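Side-chain contacts in 16L protein (Yaba-like disease virus, PDB 6TQP), which probably inhibits apoptosis as a poxviral Bcl-2-like protein, by binding the BH3 segments of pro-death Bcl-2 relatives: residues Ile20-Asn25 with Lys33-Cys38; Glu26-Glu31 with Met108-Asn113; Glu77-Ile82 with Ser123-Asp128. All blocks are in the same frame, centred on the assembly; numbering follows the deposited sequence.

Contact 1: Ile20-Asn25 with Lys33-Cys38; sequences IVFYIN and KKMLSC
An aromatic side chain packs here against an irregular strip of chain: Phe22, on helix 12-27, meets Lys34, Met35 and Leu36 of the loop that leads to helix 38-68. The three loop residues reach the ring in different ways. Leu36 lies over one face, its CD1 standing 4.0 Å from the centroid of the Phe22 ring and displaced toward the rim, a CH-pi contact. Its other methyl stays near the root of the ring, with Leu36 CD2 3.8 Å from Phe22 CB. Met35 comes to the edge instead, its SD 4.0 Å from Phe22 CE2; the line from the ring centroid to SD is 86° off the normal, a Met-aromatic contact. Its CB points away, but the bend at chi2 (-62°) brings SD back to the ring edge. In this all-helical, Bcl-2-like fold the contact lays the loop against the helix that precedes it, and it is partly open to solvent. The carbonyl of Lys34 joins Met35 in the plane of the ring, with Lys34 O 3.5 Å from Phe22 CD2, where the faintly positive ring hydrogens suit an oxygen. Leu44 of helix 38-68 also touches Phe22. At the far end of the loop Ser37 is the N-cap of that helix; its OG caps a backbone N of the first turn while its own N is bonded by Glu40 OE1, consistent with a capping box.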
loop_
_atom_site.group_PDB
_atom_site.type_symbol
_atom_site.label_atom_id
_atom_site.label_comp_id
_atom_site.label_asym_id
_atom_site.label_seq_id
_atom_site.Cartn_x
_atom_site.Cartn_y
_atom_site.Cartn_z
ATOM N N ILE A 20 1.906 0.517 8.098
ATOM C CA ILE A 20 1.253 1.027 6.894
ATOM C C ILE A 20 0.437 2.277 7.217
ATOM O O ILE A 20 0.506 3.284 6.499
ATOM C CB ILE A 20 0.393 -0.073 6.257
ATOM C CG1 ILE A 20 1.308 -1.185 5.724
ATOM C CG2 ILE A 20 -0.468 0.502 5.117
ATOM C CD1 ILE A 20 0.572 -2.432 5.289
ATOM N N VAL A 21 -0.346 2.228 8.293
ATOM C CA VAL A 21 -1.151 3.388 8.672
ATOM C C VAL A 21 -0.248 4.575 8.961
ATOM O O VAL A 21 -0.509 5.698 8.517
ATOM C CB VAL A 21 -2.049 3.047 9.873
ATOM C CG1 VAL A 21 -2.793 4.299 10.381
ATOM C CG2 VAL A 21 -3.031 1.961 9.478
ATOM N N PHE A 22 0.833 4.339 9.706
ATOM C CA PHE A 22 1.779 5.404 10.008
ATOM C C PHE A 22 2.373 5.983 8.731
ATOM O O PHE A 22 2.446 7.207 8.559
ATOM C CB PHE A 22 2.876 4.860 10.917
ATOM C CG PHE A 22 3.857 5.902 11.374
ATOM C CD1 PHE A 22 4.931 6.255 10.575
ATOM C CD2 PHE A 22 3.711 6.515 12.608
ATOM C CE1 PHE A 22 5.844 7.211 10.994
ATOM C CE2 PHE A 22 4.616 7.475 13.035
ATOM C CZ PHE A 22 5.682 7.827 12.227
ATOM N N TYR A 23 2.788 5.109 7.811
ATOM C CA TYR A 23 3.425 5.559 6.577
ATOM C C TYR A 23 2.466 6.392 5.735
ATOM O O TYR A 23 2.804 7.497 5.284
ATOM C CB TYR A 23 3.921 4.348 5.781
ATOM C CG TYR A 23 4.595 4.737 4.485
ATOM C CD1 TYR A 23 5.727 5.550 4.483
ATOM C CD2 TYR A 23 4.092 4.320 3.266
ATOM C CE1 TYR A 23 6.343 5.917 3.300
ATOM C CE2 TYR A 23 4.702 4.680 2.079
ATOM C CZ TYR A 23 5.828 5.467 2.099
ATOM O OH TYR A 23 6.413 5.818 0.903
ATOM N N ILE A 24 1.263 5.869 5.502
ATOM C CA ILE A 24 0.271 6.599 4.717
ATOM C C ILE A 24 -0.015 7.960 5.346
ATOM O O ILE A 24 -0.088 8.976 4.645
ATOM C CB ILE A 24 -1.005 5.749 4.566
ATOM C CG1 ILE A 24 -0.705 4.471 3.768
ATOM C CG2 ILE A 24 -2.122 6.551 3.889
ATOM C CD1 ILE A 24 -0.169 4.687 2.359
ATOM N N ASN A 25 -0.179 8.009 6.674
ATOM C CA ASN A 25 -0.414 9.297 7.322
ATOM C C ASN A 25 0.774 10.228 7.131
ATOM O O ASN A 25 0.603 11.439 6.951
ATOM C CB ASN A 25 -0.705 9.109 8.814
ATOM C CG ASN A 25 -2.063 8.483 9.073
ATOM O OD1 ASN A 25 -2.955 8.512 8.219
ATOM N ND2 ASN A 25 -2.230 7.912 10.259
ATOM N N LYS A 33 -1.054 9.956 15.009
ATOM C CA LYS A 33 -1.789 9.772 16.254
ATOM C C LYS A 33 -1.095 8.798 17.190
ATOM O O LYS A 33 -1.203 8.936 18.413
ATOM C CB LYS A 33 -3.210 9.287 15.953
ATOM C CG LYS A 33 -3.991 10.272 15.101
ATOM C CD LYS A 33 -5.495 10.036 15.149
ATOM C CE LYS A 33 -6.266 11.341 14.981
ATOM N NZ LYS A 33 -5.584 12.337 14.098
ATOM N N LYS A 34 -0.372 7.832 16.631
ATOM C CA LYS A 34 0.344 6.817 17.385
ATOM C C LYS A 34 1.719 6.655 16.754
ATOM O O LYS A 34 1.846 6.670 15.525
ATOM C CB LYS A 34 -0.424 5.479 17.383
ATOM C CG LYS A 34 0.195 4.385 18.244
ATOM C CD LYS A 34 -0.834 3.316 18.608
ATOM C CE LYS A 34 -0.226 2.198 19.447
ATOM N NZ LYS A 34 0.658 1.293 18.651
ATOM N N MET A 35 2.745 6.529 17.593
ATOM C CA MET A 35 4.102 6.351 17.107
ATOM C C MET A 35 4.396 4.859 16.993
ATOM O O MET A 35 3.550 4.011 17.278
ATOM C CB MET A 35 5.101 7.066 18.022
ATOM C CG MET A 35 4.914 8.594 18.075
ATOM S SD MET A 35 5.148 9.408 16.480
ATOM C CE MET A 35 6.903 9.155 16.187
ATOM N N LEU A 36 5.601 4.524 16.549
ATOM C CA LEU A 36 5.944 3.140 16.265
ATOM C C LEU A 36 6.903 2.590 17.312
ATOM O O LEU A 36 7.684 3.327 17.923
ATOM C CB LEU A 36 6.565 3.000 14.868
ATOM C CG LEU A 36 5.683 3.439 13.698
ATOM C CD1 LEU A 36 6.422 3.268 12.390
ATOM C CD2 LEU A 36 4.363 2.671 13.670
ATOM N N SER A 37 6.827 1.276 17.504
ATOM C CA SER A 37 7.801 0.567 18.305
ATOM C C SER A 37 9.142 0.522 17.584
ATOM O O SER A 37 9.260 0.870 16.411
ATOM C CB SER A 37 7.342 -0.862 18.565
ATOM O OG SER A 37 7.302 -1.561 17.329
ATOM N N CYS A 38 10.160 0.050 18.304
ATOM C CA CYS A 38 11.487 -0.120 17.715
ATOM C C CYS A 38 11.431 -1.037 16.503
ATOM O O CYS A 38 12.020 -0.751 15.452
ATOM C CB CYS A 38 12.440 -0.692 18.759
ATOM S SG CYS A 38 14.053 -1.082 18.124
#

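Contact 2: Glu26-Glu31 with Met108-Asn113; sequences EKALIE and MIVEMN
Val110 turns CG1 opposite its backbone N (chi1 155°), and Ala28 receives that methyl on its CB. The two carbons, Ala28 CB and Val110 CG1, are modelled 3.3 Å apart, tighter than usual van der Waals contact and so doubtful in detail; Val110 CG1 also lies 3.6 Å from Ala28 CA. Consistent with the small side chain of Ala28, helix 96-113 comes close to the end of helix 12-27, with the CA atoms of Ala28 and Val110 6.0 Å apart. Just beyond, Leu29 takes positive phi (58°) and closes the last turn as a Schellman motif. Beside this apolar touch runs a polar one. Glu111 stays extended past CG (chi2 -179°) and reaches across toward Lys27, whose chain is bent from chi2 onward and brings its amine near. Lys27 NZ stands 3.8 Å from Glu111 OE2, a long salt bridge. The aliphatic part of Glu111 runs beside the backbone of the other segment, its CG 3.9 Å from Lys27 O. Around the pair, Tyr115 touches both Val110 and Ile30, and Lys116 NZ donates to Ala28 O at the C-terminal end of helix 12-27. At that separation the carboxylate of Glu111 and the amine of Lys27 probably attract without a firm directional grip, and with Glu111 exposed the attraction should be screened by water.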
loop_
_atom_site.group_PDB
_atom_site.type_symbol
_atom_site.label_atom_id
_atom_site.label_comp_id
_atom_site.label_asym_id
_atom_site.label_seq_id
_atom_site.Cartn_x
_atom_site.Cartn_y
_atom_site.Cartn_z
ATOM N N GLU A 26 1.989 9.681 7.166
ATOM C CA GLU A 26 3.179 10.495 6.950
ATOM C C GLU A 26 3.190 11.086 5.542
ATOM O O GLU A 26 3.591 12.242 5.347
ATOM C CB GLU A 26 4.431 9.655 7.217
ATOM C CG GLU A 26 5.748 10.317 6.824
ATOM C CD GLU A 26 6.963 9.579 7.377
ATOM O OE1 GLU A 26 7.051 9.409 8.612
ATOM O OE2 GLU A 26 7.831 9.169 6.579
ATOM N N LYS A 27 2.741 10.317 4.549
ATOM C CA LYS A 27 2.667 10.815 3.180
ATOM C C LYS A 27 1.482 11.746 2.966
ATOM O O LYS A 27 1.528 12.592 2.067
ATOM C CB LYS A 27 2.591 9.637 2.197
ATOM C CG LYS A 27 3.921 8.910 1.997
ATOM C CD LYS A 27 4.989 9.881 1.522
ATOM C CE LYS A 27 6.015 9.254 0.597
ATOM N NZ LYS A 27 6.008 9.948 -0.720
ATOM N N ALA A 28 0.428 11.604 3.767
ATOM C CA ALA A 28 -0.665 12.562 3.784
ATOM C C ALA A 28 -0.283 13.861 4.475
ATOM O O ALA A 28 -1.081 14.804 4.462
ATOM C CB ALA A 28 -1.879 11.984 4.510
ATOM N N LEU A 29 0.893 13.917 5.103
ATOM C CA LEU A 29 1.281 15.054 5.934
ATOM C C LEU A 29 0.269 15.255 7.057
ATOM O O LEU A 29 -0.071 16.379 7.427
ATOM C CB LEU A 29 1.439 16.320 5.090
ATOM C CG LEU A 29 2.456 16.128 3.961
ATOM C CD1 LEU A 29 2.299 17.191 2.882
ATOM C CD2 LEU A 29 3.881 16.120 4.524
ATOM N N ILE A 30 -0.214 14.142 7.590
ATOM C CA ILE A 30 -1.126 14.119 8.726
ATOM C C ILE A 30 -0.309 13.943 9.995
ATOM O O ILE A 30 0.627 13.133 10.034
ATOM C CB ILE A 30 -2.158 12.984 8.567
ATOM C CG1 ILE A 30 -3.230 13.373 7.546
ATOM C CG2 ILE A 30 -2.795 12.620 9.910
ATOM C CD1 ILE A 30 -4.120 12.232 7.137
ATOM N N GLU A 31 -0.661 14.701 11.040
ATOM C CA GLU A 31 -0.080 14.477 12.361
ATOM C C GLU A 31 -0.322 13.038 12.794
ATOM O O GLU A 31 -1.466 12.575 12.838
ATOM C CB GLU A 31 -0.688 15.423 13.398
ATOM C CG GLU A 31 -0.326 16.880 13.228
ATOM C CD GLU A 31 -0.803 17.739 14.391
ATOM O OE1 GLU A 31 -1.480 17.200 15.292
ATOM O OE2 GLU A 31 -0.497 18.949 14.403
ATOM N N MET A 108 -0.415 7.636 -3.290
ATOM C CA MET A 108 -0.844 8.538 -4.350
ATOM C C MET A 108 -2.313 8.912 -4.205
ATOM O O MET A 108 -2.676 10.075 -4.395
ATOM C CB MET A 108 -0.609 7.915 -5.717
ATOM C CG MET A 108 -1.069 8.829 -6.843
ATOM S SD MET A 108 -0.755 8.100 -8.449
ATOM C CE MET A 108 1.019 8.354 -8.459
ATOM N N ILE A 109 -3.179 7.939 -3.903
ATOM C CA ILE A 109 -4.601 8.247 -3.736
ATOM C C ILE A 109 -4.768 9.360 -2.718
ATOM O O ILE A 109 -5.487 10.341 -2.944
ATOM C CB ILE A 109 -5.385 6.989 -3.323
ATOM C CG1 ILE A 109 -5.333 5.953 -4.443
ATOM C CG2 ILE A 109 -6.858 7.338 -3.017
ATOM C CD1 ILE A 109 -5.944 4.612 -4.084
ATOM N N VAL A 110 -4.078 9.227 -1.586
ATOM C CA VAL A 110 -4.187 10.206 -0.512
ATOM C C VAL A 110 -3.645 11.556 -0.964
ATOM O O VAL A 110 -4.231 12.612 -0.679
ATOM C CB VAL A 110 -3.455 9.666 0.730
ATOM C CG1 VAL A 110 -3.003 10.762 1.644
ATOM C CG2 VAL A 110 -4.357 8.674 1.478
ATOM N N GLU A 111 -2.512 11.547 -1.672
ATOM C CA GLU A 111 -1.938 12.800 -2.151
ATOM C C GLU A 111 -2.833 13.462 -3.192
ATOM O O GLU A 111 -2.864 14.693 -3.286
ATOM C CB GLU A 111 -0.542 12.552 -2.722
ATOM C CG GLU A 111 0.506 12.216 -1.656
ATOM C CD GLU A 111 1.891 11.985 -2.238
ATOM O OE1 GLU A 111 2.013 11.887 -3.478
ATOM O OE2 GLU A 111 2.858 11.904 -1.451
ATOM N N MET A 112 -3.572 12.671 -3.973
ATOM C CA MET A 112 -4.448 13.243 -4.992
ATOM C C MET A 112 -5.740 13.784 -4.390
ATOM O O MET A 112 -6.085 14.951 -4.599
ATOM C CB MET A 112 -4.762 12.199 -6.061
ATOM C CG MET A 112 -3.625 11.976 -7.018
ATOM S SD MET A 112 -4.040 10.791 -8.295
ATOM C CE MET A 112 -2.635 10.986 -9.393
ATOM N N ASN A 113 -6.473 12.953 -3.649
ATOM C CA ASN A 113 -7.788 13.346 -3.157
ATOM C C ASN A 113 -7.726 14.240 -1.909
ATOM O O ASN A 113 -8.772 14.514 -1.313
ATOM C CB ASN A 113 -8.651 12.093 -2.898
ATOM C CG ASN A 113 -8.232 11.313 -1.663
ATOM O OD1 ASN A 113 -7.421 11.769 -0.859
ATOM N ND2 ASN A 113 -8.812 10.124 -1.499
#

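Contact 3: Glu77-Ile82 with Ser123-Asp128; sequences ENIKHI and SFLIED
Two helices of the Bcl-2-like bundle, 76-92 and 120-134, are joined here by a buried contact in which the touching side chains are all aliphatic: one leucine meets two isoleucines a turn apart. Leu125 supplies the reach from helix 120-134: CG is set opposite the backbone N (chi1 -177°), directing the end of the side chain, with CD1, toward helix 76-92. That single methyl does most of the touching. Leu125 CD1 lies 3.8 Å from Ile79 CG2 and 3.9 Å from Ile82 CG2, meeting the beta-branch methyls of both isoleucines. Leu125 CD1 is also 3.4 Å from Ile79 O, so the methyl rests against the backbone of helix 76-92 as well. Nearer its root Leu125 is touched once more, its CB 4.1 Å from Ile79 CG2. Lys80 and His81 point away from the contact, and His81 ND1 hydrogen-bonds an acidic side chain of the bound peptide, so helix 76-92 packs inward with Ile79 and Ile82 while it meets the ligand on another side. Ile79 reaches on to Pro121 and Met122 at the start of helix 120-134, Ile82 touches Leu69, and Ile126, the residue after Leu125, turns to Ile24 of helix 12-27.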
loop_
_atom_site.group_PDB
_atom_site.type_symbol
_atom_site.label_atom_id
_atom_site.label_comp_id
_atom_site.label_asym_id
_atom_site.label_seq_id
_atom_site.Cartn_x
_atom_site.Cartn_y
_atom_site.Cartn_z
ATOM N N GLU A 77 -19.652 6.245 -1.239
ATOM C CA GLU A 77 -19.944 5.153 -2.169
ATOM C C GLU A 77 -18.739 4.835 -3.041
ATOM O O GLU A 77 -18.421 3.660 -3.272
ATOM C CB GLU A 77 -21.142 5.505 -3.053
ATOM C CG GLU A 77 -22.399 5.951 -2.302
ATOM C CD GLU A 77 -22.455 7.455 -2.063
ATOM O OE1 GLU A 77 -21.682 7.961 -1.221
ATOM O OE2 GLU A 77 -23.273 8.133 -2.720
ATOM N N ASN A 78 -18.056 5.865 -3.542
ATOM C CA ASN A 78 -16.913 5.603 -4.403
ATOM C C ASN A 78 -15.687 5.175 -3.614
ATOM O O ASN A 78 -14.880 4.383 -4.120
ATOM C CB ASN A 78 -16.575 6.826 -5.248
ATOM C CG ASN A 78 -15.519 6.517 -6.283
ATOM O OD1 ASN A 78 -15.719 5.665 -7.146
ATOM N ND2 ASN A 78 -14.379 7.190 -6.189
ATOM N N ILE A 79 -15.520 5.670 -2.385
ATOM C CA ILE A 79 -14.414 5.195 -1.556
ATOM C C ILE A 79 -14.577 3.707 -1.255
ATOM O O ILE A 79 -13.602 2.942 -1.258
ATOM C CB ILE A 79 -14.309 6.028 -0.267
ATOM C CG1 ILE A 79 -13.696 7.396 -0.585
ATOM C CG2 ILE A 79 -13.471 5.294 0.774
ATOM C CD1 ILE A 79 -13.772 8.385 0.547
ATOM N N LYS A 80 -15.806 3.277 -0.969
ATOM C CA LYS A 80 -16.058 1.853 -0.775
ATOM C C LYS A 80 -15.707 1.076 -2.037
ATOM O O LYS A 80 -15.100 0.001 -1.974
ATOM C CB LYS A 80 -17.526 1.642 -0.396
ATOM C CG LYS A 80 -17.814 0.389 0.410
ATOM C CD LYS A 80 -18.320 -0.728 -0.473
ATOM C CE LYS A 80 -18.627 -1.972 0.343
ATOM N NZ LYS A 80 -19.005 -3.128 -0.514
ATOM N N HIS A 81 -16.069 1.629 -3.194
ATOM C CA HIS A 81 -15.738 1.024 -4.480
ATOM C C HIS A 81 -14.226 0.895 -4.660
ATOM O O HIS A 81 -13.730 -0.148 -5.108
ATOM C CB HIS A 81 -16.364 1.878 -5.582
ATOM C CG HIS A 81 -16.415 1.224 -6.925
ATOM N ND1 HIS A 81 -16.598 -0.131 -7.095
ATOM C CD2 HIS A 81 -16.339 1.754 -8.167
ATOM C CE1 HIS A 81 -16.613 -0.408 -8.385
ATOM N NE2 HIS A 81 -16.459 0.718 -9.057
ATOM N N ILE A 82 -13.471 1.939 -4.307
ATOM C CA ILE A 82 -12.011 1.869 -4.409
ATOM C C ILE A 82 -11.472 0.770 -3.502
ATOM O O ILE A 82 -10.615 -0.030 -3.899
ATOM C CB ILE A 82 -11.382 3.233 -4.064
ATOM C CG1 ILE A 82 -11.812 4.282 -5.088
ATOM C CG2 ILE A 82 -9.858 3.126 -3.999
ATOM C CD1 ILE A 82 -11.453 5.701 -4.704
ATOM N N SER A 123 -10.408 7.037 5.966
ATOM C CA SER A 123 -9.621 6.466 7.053
ATOM C C SER A 123 -9.841 4.960 7.158
ATOM O O SER A 123 -8.899 4.204 7.417
ATOM C CB SER A 123 -9.972 7.137 8.381
ATOM O OG SER A 123 -11.242 6.706 8.839
ATOM N N PHE A 124 -11.083 4.506 6.977
ATOM C CA PHE A 124 -11.358 3.077 7.079
ATOM C C PHE A 124 -10.832 2.327 5.869
ATOM O O PHE A 124 -10.438 1.160 5.988
ATOM C CB PHE A 124 -12.861 2.825 7.234
ATOM C CG PHE A 124 -13.422 3.224 8.581
ATOM C CD1 PHE A 124 -12.636 3.190 9.727
ATOM C CD2 PHE A 124 -14.745 3.629 8.698
ATOM C CE1 PHE A 124 -13.163 3.561 10.959
ATOM C CE2 PHE A 124 -15.270 3.999 9.922
ATOM C CZ PHE A 124 -14.479 3.965 11.052
ATOM N N LEU A 125 -10.834 2.966 4.699
ATOM C CA LEU A 125 -10.156 2.385 3.546
ATOM C C LEU A 125 -8.701 2.109 3.872
ATOM O O LEU A 125 -8.155 1.049 3.535
ATOM C CB LEU A 125 -10.258 3.327 2.347
ATOM C CG LEU A 125 -9.643 2.790 1.052
ATOM C CD1 LEU A 125 -10.399 3.349 -0.157
ATOM C CD2 LEU A 125 -8.178 3.136 0.957
ATOM N N ILE A 126 -8.039 3.071 4.510
ATOM C CA ILE A 126 -6.633 2.878 4.838
ATOM C C ILE A 126 -6.494 1.736 5.836
ATOM O O ILE A 126 -5.653 0.843 5.677
ATOM C CB ILE A 126 -6.024 4.182 5.379
ATOM C CG1 ILE A 126 -6.063 5.262 4.292
ATOM C CG2 ILE A 126 -4.591 3.926 5.854
ATOM C CD1 ILE A 126 -5.826 6.682 4.837
ATOM N N GLU A 127 -7.327 1.751 6.879
ATOM C CA GLU A 127 -7.322 0.677 7.869
ATOM C C GLU A 127 -7.573 -0.676 7.214
ATOM O O GLU A 127 -6.830 -1.639 7.438
ATOM C CB GLU A 127 -8.387 0.951 8.932
ATOM C CG GLU A 127 -7.990 1.979 9.965
ATOM C CD GLU A 127 -7.067 1.403 11.013
ATOM O OE1 GLU A 127 -6.994 0.156 11.119
ATOM O OE2 GLU A 127 -6.418 2.195 11.729
ATOM N N ASP A 128 -8.637 -0.768 6.416
ATOM C CA ASP A 128 -9.030 -2.047 5.835
ATOM C C ASP A 128 -7.939 -2.616 4.937
ATOM O O ASP A 128 -7.616 -3.806 5.022
ATOM C CB ASP A 128 -10.323 -1.876 5.047
ATOM C CG ASP A 128 -11.521 -1.626 5.936
ATOM O OD1 ASP A 128 -11.478 -2.015 7.118
ATOM O OD2 ASP A 128 -12.516 -1.040 5.442
#

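Overall arrangement
Contacts 1 and 2 share helix 12-27 and have centres 13 Å apart; they meet where Asn25 O and Ile30 N, 2.9 Å apart, form a probable hydrogen bond. Ile24 then links all three in the interior: its CG2 is 3.9 Å from Val110 CG2 of contact 2 and 3.8 Å from Ile126 CD1 of contact 3. Contacts 2 and 3, about 14 Å apart between centres, also meet through Ile109 CD1 and Ile82 CG2 at 4.2 Å. Contact 3, about 19 Å from contact 1 between centres, is linked to the bound peptide through His81, and the side chain of Ile79 is about 9 Å from a sodium ion.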